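PDB 3RH3: DUF3829 domain-containing protein from Bacteroides thetaiotaomicron, which is of unknown function, has an all-alpha fold and is probably made as a lipoprotein held at a bacterial membrane. Local coordinates for residues N20-H23 against M24-V28; V81-N84 against L85-N88; I177-L180 against Y181-H185; Q223-L226 against S227-S231. All coordinates share one frame; numbering follows the deposited sequence. Where two conformers were deposited one is given.

Interaction 1 of 4, residues N20-H23 against M24-V28; sequences NYYH and MSLAV
The amphipathic alpha helix 10-32 sets Asn20 against Met24, Tyr21 against Ser25 and Tyr22 against Leu26, each pair one turn apart. Regular i to i+4 bonding fixes that spacing: Met24 N, Ser25 N, Leu26 N and Ala27 N bond to the carbonyl oxygens of Asn20, Tyr21, Tyr22 and His23. The bond from Leu26 N to Tyr22 O, 2.9 Å long, is nearly straight.

On the partly open side, the amide of Asn20 crosses the chain of Met24, a selenomethionine, with ND2 3.6 Å from SE. Both residues were deposited in two conformers, so this meeting is doubtful in detail.

The other two pairs turn toward the neighbouring helices, with both tyrosines and Ser25 buried and Leu26 less fully covered. With CG anti to the backbone N (chi1 -174°), the ring of Tyr21 leans along the helix, and its CE2 comes within 3.2 Å of Ser25 OG. A serine suits the spot because it is small enough to sit beside the ring and still offers a hydroxyl. That hydroxyl is hydrogen-bonded to Tyr89 OH of helix 79-111 and also lies 3.1 Å from Tyr21 O.

Tyrosines suit these buried positions because the ring fills space while the phenol oxygen can meet a backbone carbonyl. Tyr21 OH bonds to Leu71 O and its ring packs edge-to-face with Phe77; Tyr22 OH bonds to Val263 O near the C-terminus. Leu26 fills the space next to the second phenol, its CD1 4.3 Å from Tyr22 CZ and 3.8 Å from Tyr22 OH.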
# COMPACT_ATOMS: atom_id res chain seq x y z
N ASN A 20 -7.12 -12.78 -8.55
CA ASN A 20 -5.79 -13.23 -8.92
C ASN A 20 -4.94 -12.06 -9.44
O ASN A 20 -3.75 -11.99 -9.14
CB ASN A 20 -5.83 -14.36 -9.95
CG ASN A 20 -4.48 -14.62 -10.56
OD1 ASN A 20 -3.48 -14.80 -9.85
ND2 ASN A 20 -4.38 -14.54 -11.88
N TYR A 21 -5.54 -11.15 -10.24
CA TYR A 21 -4.81 -10.00 -10.74
C TYR A 21 -4.34 -9.13 -9.55
O TYR A 21 -3.17 -8.71 -9.52
CB TYR A 21 -5.65 -9.15 -11.71
CG TYR A 21 -4.83 -8.05 -12.32
CD1 TYR A 21 -4.05 -8.28 -13.45
CD2 TYR A 21 -4.72 -6.81 -11.70
CE1 TYR A 21 -3.27 -7.27 -14.01
CE2 TYR A 21 -3.92 -5.80 -12.23
CZ TYR A 21 -3.19 -6.03 -13.39
OH TYR A 21 -2.41 -5.05 -13.93
N TYR A 22 -5.24 -8.87 -8.58
CA TYR A 22 -4.91 -8.12 -7.37
C TYR A 22 -3.74 -8.80 -6.60
O TYR A 22 -2.81 -8.11 -6.19
CB TYR A 22 -6.13 -7.96 -6.44
CG TYR A 22 -5.77 -7.45 -5.05
CD1 TYR A 22 -5.44 -6.11 -4.83
CD2 TYR A 22 -5.72 -8.32 -3.95
CE1 TYR A 22 -5.09 -5.65 -3.57
CE2 TYR A 22 -5.37 -7.86 -2.68
CZ TYR A 22 -5.06 -6.52 -2.49
OH TYR A 22 -4.70 -6.06 -1.26
N HIS A 23 -3.79 -10.13 -6.43
CA HIS A 23 -2.73 -10.86 -5.72
C HIS A 23 -1.38 -10.74 -6.42
O HIS A 23 -0.37 -10.54 -5.74
CB HIS A 23 -3.11 -12.34 -5.53
CG HIS A 23 -4.16 -12.52 -4.47
ND1 HIS A 23 -4.97 -13.64 -4.45
CD2 HIS A 23 -4.50 -11.71 -3.43
CE1 HIS A 23 -5.77 -13.49 -3.40
NE2 HIS A 23 -5.54 -12.33 -2.77
N MSE A 24 -1.38 -10.80 -7.77
CA MSE A 24 -0.17 -10.67 -8.58
C MSE A 24 0.38 -9.26 -8.47
O MSE A 24 1.60 -9.10 -8.39
CB MSE A 24 -0.43 -11.05 -10.04
CG MSE A 24 -0.59 -12.55 -10.24
SE MSE A 24 -1.08 -13.06 -12.06
CE MSE A 24 0.61 -12.70 -12.96
N SER A 25 -0.51 -8.25 -8.45
CA SER A 25 -0.16 -6.84 -8.32
C SER A 25 0.48 -6.59 -6.98
O SER A 25 1.54 -5.98 -6.92
CB SER A 25 -1.40 -5.96 -8.47
OG SER A 25 -1.79 -5.90 -9.83
N LEU A 26 -0.16 -7.06 -5.92
CA LEU A 26 0.32 -6.96 -4.54
C LEU A 26 1.73 -7.60 -4.45
O LEU A 26 2.62 -6.96 -3.90
CB LEU A 26 -0.69 -7.66 -3.62
CG LEU A 26 -0.48 -7.59 -2.12
CD1 LEU A 26 -0.87 -6.22 -1.59
CD2 LEU A 26 -1.30 -8.67 -1.41
N ALA A 27 1.95 -8.80 -5.06
CA ALA A 27 3.26 -9.48 -5.05
C ALA A 27 4.33 -8.68 -5.80
O ALA A 27 5.43 -8.56 -5.29
CB ALA A 27 3.14 -10.88 -5.65
N VAL A 28 4.02 -8.17 -7.01
CA VAL A 28 4.99 -7.41 -7.81
C VAL A 28 5.32 -6.06 -7.13
O VAL A 28 6.49 -5.71 -6.99
CB VAL A 28 4.50 -7.24 -9.27
CG1 VAL A 28 5.34 -6.21 -10.03
CG2 VAL A 28 4.50 -8.58 -10.01

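Interaction 2 of 4, residues V81-N84 against L85-N88; sequences VRQN and LKQN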
# COMPACT_ATOMS: atom_id res chain seq x y z
N VAL A 81 -10.23 0.88 -17.15
CA VAL A 81 -9.47 0.28 -16.05
C VAL A 81 -8.16 -0.32 -16.57
O VAL A 81 -7.12 -0.09 -15.97
CB VAL A 81 -10.30 -0.74 -15.23
CG1 VAL A 81 -9.40 -1.60 -14.34
CG2 VAL A 81 -11.34 -0.02 -14.36
N ARG A 82 -8.21 -1.05 -17.71
CA ARG A 82 -7.02 -1.67 -18.29
C ARG A 82 -5.98 -0.61 -18.66
O ARG A 82 -4.81 -0.77 -18.34
CB ARG A 82 -7.38 -2.54 -19.51
CG ARG A 82 -8.26 -3.70 -19.14
CD ARG A 82 -8.89 -4.27 -20.37
NE ARG A 82 -7.99 -5.19 -21.08
CZ ARG A 82 -8.32 -5.86 -22.17
NH1 ARG A 82 -9.54 -5.76 -22.68
NH2 ARG A 82 -7.44 -6.66 -22.75
N GLN A 83 -6.42 0.47 -19.32
CA GLN A 83 -5.54 1.57 -19.71
C GLN A 83 -4.92 2.28 -18.47
O GLN A 83 -3.71 2.57 -18.45
CB GLN A 83 -6.28 2.57 -20.62
CG GLN A 83 -5.38 3.67 -21.17
CD GLN A 83 -4.14 3.21 -21.92
OE1 GLN A 83 -4.09 2.15 -22.56
NE2 GLN A 83 -3.11 4.03 -21.86
N ASN A 84 -5.73 2.54 -17.44
CA ASN A 84 -5.25 3.15 -16.18
C ASN A 84 -4.20 2.29 -15.52
O ASN A 84 -3.18 2.81 -15.06
CB ASN A 84 -6.41 3.40 -15.20
CG ASN A 84 -7.37 4.46 -15.64
OD1 ASN A 84 -7.06 5.28 -16.48
ND2 ASN A 84 -8.58 4.44 -15.10
N LEU A 85 -4.42 0.99 -15.49
CA LEU A 85 -3.45 0.08 -14.88
C LEU A 85 -2.13 0.09 -15.67
O LEU A 85 -1.05 0.18 -15.06
CB LEU A 85 -4.03 -1.34 -14.78
CG LEU A 85 -5.07 -1.58 -13.66
CD1 LEU A 85 -5.81 -2.88 -13.87
CD2 LEU A 85 -4.42 -1.53 -12.26
N LYS A 86 -2.22 0.04 -17.01
CA LYS A 86 -1.07 -0.00 -17.91
C LYS A 86 -0.25 1.29 -17.80
O LYS A 86 0.98 1.23 -17.80
CB LYS A 86 -1.54 -0.25 -19.35
CG LYS A 86 -0.42 -0.53 -20.34
CD LYS A 86 -0.96 -0.81 -21.73
CE LYS A 86 0.12 -0.71 -22.78
NZ LYS A 86 0.32 0.69 -23.22
N GLN A 87 -0.91 2.44 -17.74
CA GLN A 87 -0.25 3.74 -17.66
C GLN A 87 0.45 3.93 -16.30
O GLN A 87 1.57 4.45 -16.24
CB GLN A 87 -1.30 4.83 -17.88
CG GLN A 87 -0.77 6.23 -18.11
CD GLN A 87 -1.93 7.19 -18.20
OE1 GLN A 87 -2.81 7.05 -19.06
NE2 GLN A 87 -1.97 8.14 -17.29
N ASN A 88 -0.21 3.50 -15.23
CA ASN A 88 0.34 3.64 -13.89
C ASN A 88 1.49 2.67 -13.63
O ASN A 88 2.46 3.06 -12.99
CB ASN A 88 -0.75 3.54 -12.85
CG ASN A 88 -1.47 4.85 -12.75
OD1 ASN A 88 -0.94 5.82 -12.19
ND2 ASN A 88 -2.60 4.97 -13.44
O HOH W 1 -2.54 1.59 -24.64
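Leu85 packs back on Val81 one turn earlier in helix 79-111, the two side chains lying alongside each other and pointing the same way. Leu85 CD1 reaches to 3.8 Å from Val81 CG1, a branch-to-branch apolar contact, while Leu85 N bonds to Val81 O.

Lys86 comes next, on the solvent side. Lys86 N bonds to Arg82 O, and the long side chain stretches outward before bending at the last torsion. A water bridges the turn: it donates to Gln83 OE1 at 2.7 Å and accepts a weak bond from Lys86 NZ. The lysine has a second deposited conformer, so the bridge is tentative.

Gln87 continues the exposed face. Its N bonds to Gln83 O, but the side-chain amides only approach, Gln87 OE1 staying 4.1 Å from Gln83 NE2 with the two planes 52° apart. Flexible polar residues suit a surface where water can meet their ends.

Asn88 closes the walk with a side chain turned back on the helix. Its CG stands beside its own backbone N (chi1 -80°), and from there ND2 donates to Asn84 O at 2.8 Å. The backbone N of Asn88 also bonds to Asn84 O, at 3.1 Å, from the opposite face of the carbonyl plane, so two N-H groups grip one oxygen.

Leu85 packs on Pro73 and Phe77 of the preceding loop, where Pro73 O accepts a hydrogen bond from Arg82 NE. Helix 115-154 covers the flank formed by Val81, Asn84 and Asn88, touching them through Leu146, Ile142, Tyr135 and Val138.

Interaction 3 of 4, residues I177-L180 against Y181-H185; sequences IMNL and YSRKH. With EDO (1,2-ethanediol), chain D; EDO (1,2-ethanediol), chain E.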
# COMPACT_ATOMS: atom_id res chain seq x y z
N ILE A 177 -2.60 4.05 4.38
CA ILE A 177 -2.04 4.95 5.41
C ILE A 177 -0.52 4.73 5.54
O ILE A 177 0.24 5.72 5.63
CB ILE A 177 -2.77 4.79 6.78
CG1 ILE A 177 -4.25 5.18 6.64
CG2 ILE A 177 -2.10 5.66 7.85
CD1 ILE A 177 -5.16 4.64 7.72
N MSE A 178 -0.08 3.44 5.55
CA MSE A 178 1.34 3.11 5.68
C MSE A 178 2.10 3.62 4.47
O MSE A 178 3.19 4.17 4.63
CB MSE A 178 1.54 1.60 5.88
CG MSE A 178 1.20 1.18 7.33
SE MSE A 178 2.54 1.87 8.57
CE MSE A 178 3.78 0.45 8.36
N ASN A 179 1.51 3.49 3.28
CA ASN A 179 2.10 4.00 2.04
C ASN A 179 2.29 5.52 2.11
O ASN A 179 3.36 6.02 1.73
CB ASN A 179 1.26 3.63 0.83
CG ASN A 179 1.91 3.97 -0.49
OD1 ASN A 179 3.10 3.74 -0.70
ND2 ASN A 179 1.18 4.59 -1.37
N LEU A 180 1.29 6.25 2.62
CA LEU A 180 1.36 7.70 2.77
C LEU A 180 2.38 8.10 3.82
O LEU A 180 3.09 9.09 3.64
CB LEU A 180 -0.02 8.29 3.11
CG LEU A 180 -1.04 8.22 1.95
CD1 LEU A 180 -2.48 8.34 2.47
CD2 LEU A 180 -0.71 9.24 0.86
N TYR A 181 2.47 7.31 4.91
CA TYR A 181 3.43 7.58 5.96
C TYR A 181 4.87 7.29 5.48
O TYR A 181 5.76 8.09 5.77
CB TYR A 181 3.10 6.76 7.21
CG TYR A 181 4.11 7.01 8.31
CD1 TYR A 181 4.05 8.17 9.09
CD2 TYR A 181 5.19 6.15 8.50
CE1 TYR A 181 5.06 8.48 9.99
CE2 TYR A 181 6.17 6.43 9.44
CZ TYR A 181 6.09 7.58 10.21
OH TYR A 181 7.09 7.88 11.09
N SER A 182 5.08 6.16 4.77
CA SER A 182 6.37 5.63 4.30
C SER A 182 7.22 6.58 3.40
O SER A 182 8.28 6.18 2.96
CB SER A 182 6.14 4.33 3.53
OG SER A 182 5.82 4.51 2.16
N ARG A 183 6.72 7.76 3.08
CA ARG A 183 7.39 8.68 2.18
C ARG A 183 8.41 9.51 2.94
O ARG A 183 8.10 10.59 3.45
CB ARG A 183 6.35 9.57 1.46
CG ARG A 183 5.37 8.77 0.64
CD ARG A 183 4.21 9.59 0.16
NE ARG A 183 3.31 8.70 -0.57
CZ ARG A 183 2.32 9.09 -1.36
NH1 ARG A 183 2.08 10.39 -1.54
NH2 ARG A 183 1.58 8.19 -1.99
N LYS A 184 9.61 8.97 3.03
CA LYS A 184 10.76 9.60 3.67
C LYS A 184 10.99 10.96 3.01
O LYS A 184 10.94 11.06 1.79
CB LYS A 184 11.96 8.67 3.52
CG LYS A 184 13.26 9.19 4.04
CD LYS A 184 14.25 8.04 4.14
CE LYS A 184 15.66 8.56 4.23
NZ LYS A 184 15.92 9.25 5.52
N HIS A 185 11.13 12.01 3.84
CA HIS A 185 11.31 13.41 3.45
C HIS A 185 10.01 14.06 2.95
O HIS A 185 10.03 15.21 2.51
CB HIS A 185 12.42 13.56 2.41
CG HIS A 185 13.14 14.86 2.46
ND1 HIS A 185 14.08 15.12 3.44
CD2 HIS A 185 13.08 15.92 1.61
CE1 HIS A 185 14.55 16.33 3.16
NE2 HIS A 185 13.98 16.85 2.07
C1 EDO D . 14.27 11.93 6.71
O1 EDO D . 14.40 12.34 5.33
C2 EDO D . 12.98 11.16 6.97
O2 EDO D . 11.75 11.93 6.85
C1 EDO E . 8.46 3.93 -2.24
O1 EDO E . 8.74 5.22 -2.80
C2 EDO E . 7.13 3.36 -2.73
O2 EDO E . 6.20 3.32 -1.64
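Ser182 and Arg183 fold back on Asn179 and Leu180 where helix 161-181 ends and the chain leaves through an inverse gamma turn centred on Arg183. The helix side is densely packed. Tyr181 N and Ser182 N complete the last i to i+4 bonds, to Ile177 O and Met178 O. The serine hydroxyl, set between its own backbone N and carbonyl carbon (chi1 85°), then donates to Asn179 O at 2.9 Å, giving a carbonyl near the helix end a partner.

Arg183 is extended from CG to NE and runs beside Leu180, so that Leu180 CD2 lies over one face of the guanidinium, 3.6 Å above its plane and displaced toward the rim. The group stands almost upright to the Asn179 amide, their planes 83° apart. Ser133 OG is shared by Arg183 NE and Asn179 OD1, while Glu134 and Asp188 form long, weak ion pairs with Arg183 NH1. With an alanine at Arg183, Ser133 OG would probably lose a donor and Leu180 CD2 its flat cover.

Beyond the turn, whose Lys184 N to Ser182 O bond is weak, the chain leaves the helix. Lys184 reaches a salt bridge with Glu46. The ring of the exposed His185 stacks with Tyr126, and His185 N donates at 3.1 Å to O2 of the 1,2-ethanediol of chain D, probably from the crystallisation liquor.

Interaction 4 of 4, residues Q223-L226 against S227-S231; sequences QSFL and STVKS
Thr228 and Ser224 carry the distinctive polar contact of this pair of turns in helix 216-240. With its hydroxyl beside the backbone N (chi1 -51°), Thr228 sends OG1 back to Ser224 O at 2.7 Å, from 38° above the carbonyl plane. Thr228 N donates to the same oxygen at 3.0 Å, which thus accepts twice. A valine in place of Thr228 would probably leave Ser224 O with the backbone N-H alone across this contact. The other bonds are routine, from Ser227 N, Val229 N and Lys230 N to Gln223 O, Phe225 O and Leu226 O.

The apolar contact is Phe225 against Val229. The ring is turned toward the next turn, and its CE1 meets Val229 CG2 at 3.5 Å. Met167, Met170 and Ser171 of helix 161-181 also touch the ring, while Leu199 of helix 189-207 touches the valine.

The aliphatic chain of Lys230 packs past Leu226 O, CE 3.6 Å away; its charged end, NZ, makes a long, weak ion pair with Glu207.

The chemistry therefore divides the helix: phenylalanine, leucine and valine face neighbouring helices, whereas glutamine, serine and lysine meet solvent, and threonine satisfies its hydroxyl within the helix itself.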
# COMPACT_ATOMS: atom_id res chain seq x y z
N GLN A 223 -13.01 -9.72 16.41
CA GLN A 223 -12.88 -8.74 17.50
C GLN A 223 -11.41 -8.39 17.73
O GLN A 223 -11.12 -7.22 17.91
CB GLN A 223 -13.51 -9.25 18.79
CG GLN A 223 -15.03 -9.30 18.81
CD GLN A 223 -15.56 -10.01 20.06
OE1 GLN A 223 -14.98 -10.98 20.60
NE2 GLN A 223 -16.69 -9.53 20.54
N SER A 224 -10.48 -9.38 17.63
CA SER A 224 -9.03 -9.13 17.77
C SER A 224 -8.54 -8.25 16.64
O SER A 224 -7.74 -7.35 16.88
CB SER A 224 -8.24 -10.43 17.78
OG SER A 224 -8.49 -11.14 18.98
N PHE A 225 -9.08 -8.46 15.41
CA PHE A 225 -8.76 -7.62 14.25
C PHE A 225 -9.13 -6.17 14.54
O PHE A 225 -8.32 -5.28 14.31
CB PHE A 225 -9.46 -8.11 12.96
CG PHE A 225 -9.12 -7.30 11.72
CD1 PHE A 225 -9.83 -6.14 11.41
CD2 PHE A 225 -8.10 -7.70 10.86
CE1 PHE A 225 -9.50 -5.38 10.29
CE2 PHE A 225 -7.78 -6.94 9.74
CZ PHE A 225 -8.47 -5.77 9.47
N LEU A 226 -10.36 -5.94 15.06
CA LEU A 226 -10.84 -4.58 15.40
C LEU A 226 -9.94 -3.90 16.42
O LEU A 226 -9.58 -2.74 16.25
CB LEU A 226 -12.31 -4.62 15.90
CG LEU A 226 -13.33 -5.18 14.93
CD1 LEU A 226 -14.73 -5.17 15.51
CD2 LEU A 226 -13.34 -4.41 13.64
N SER A 227 -9.54 -4.64 17.47
CA SER A 227 -8.64 -4.18 18.52
C SER A 227 -7.26 -3.77 17.93
O SER A 227 -6.71 -2.75 18.33
CB SER A 227 -8.49 -5.26 19.59
OG SER A 227 -7.36 -5.05 20.42
N THR A 228 -6.72 -4.57 16.98
CA THR A 228 -5.45 -4.32 16.27
C THR A 228 -5.55 -3.08 15.40
O THR A 228 -4.56 -2.37 15.24
CB THR A 228 -5.07 -5.55 15.42
OG1 THR A 228 -5.15 -6.72 16.24
CG2 THR A 228 -3.68 -5.45 14.79
N VAL A 229 -6.72 -2.82 14.82
CA VAL A 229 -6.92 -1.62 14.01
C VAL A 229 -6.82 -0.38 14.93
O VAL A 229 -6.08 0.56 14.61
CB VAL A 229 -8.25 -1.65 13.21
CG1 VAL A 229 -8.59 -0.27 12.66
CG2 VAL A 229 -8.18 -2.67 12.08
N LYS A 230 -7.52 -0.40 16.10
CA LYS A 230 -7.47 0.72 17.07
C LYS A 230 -6.04 0.93 17.55
O LYS A 230 -5.62 2.06 17.67
CB LYS A 230 -8.40 0.51 18.27
CG LYS A 230 -9.86 0.31 17.91
CD LYS A 230 -10.66 -0.36 19.03
CE LYS A 230 -11.84 -1.11 18.47
NZ LYS A 230 -12.44 -2.05 19.45
N SER A 231 -5.26 -0.15 17.77
CA SER A 231 -3.86 -0.05 18.20
C SER A 231 -3.03 0.59 17.13
O SER A 231 -2.20 1.44 17.42
CB SER A 231 -3.29 -1.42 18.54
OG SER A 231 -3.80 -1.77 19.81

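In the fold
Along the chain the four contacts come strictly in series, each within a stretch of helix or at its end. Interactions 1 and 2 belong to the N-terminal family region, on helices 10-32 and 79-111; their centres are 14 Å apart and they touch, Tyr21 CE2 lying 3.8 Å from Leu85 CD1. Interactions 3 and 4 belong to the C-terminal DUF3829-like region, with centres 21 Å apart and nearest atoms about 8 Å apart. Interactions 2 and 4 lie on opposite sides of the chain's centre, 34 Å between centres. Helix 115-154 borders interactions 1, 2 and 3, while helix 161-181 holds part of interaction 3 and touches interactions 1 and 4, tying both regions into one all-helical body.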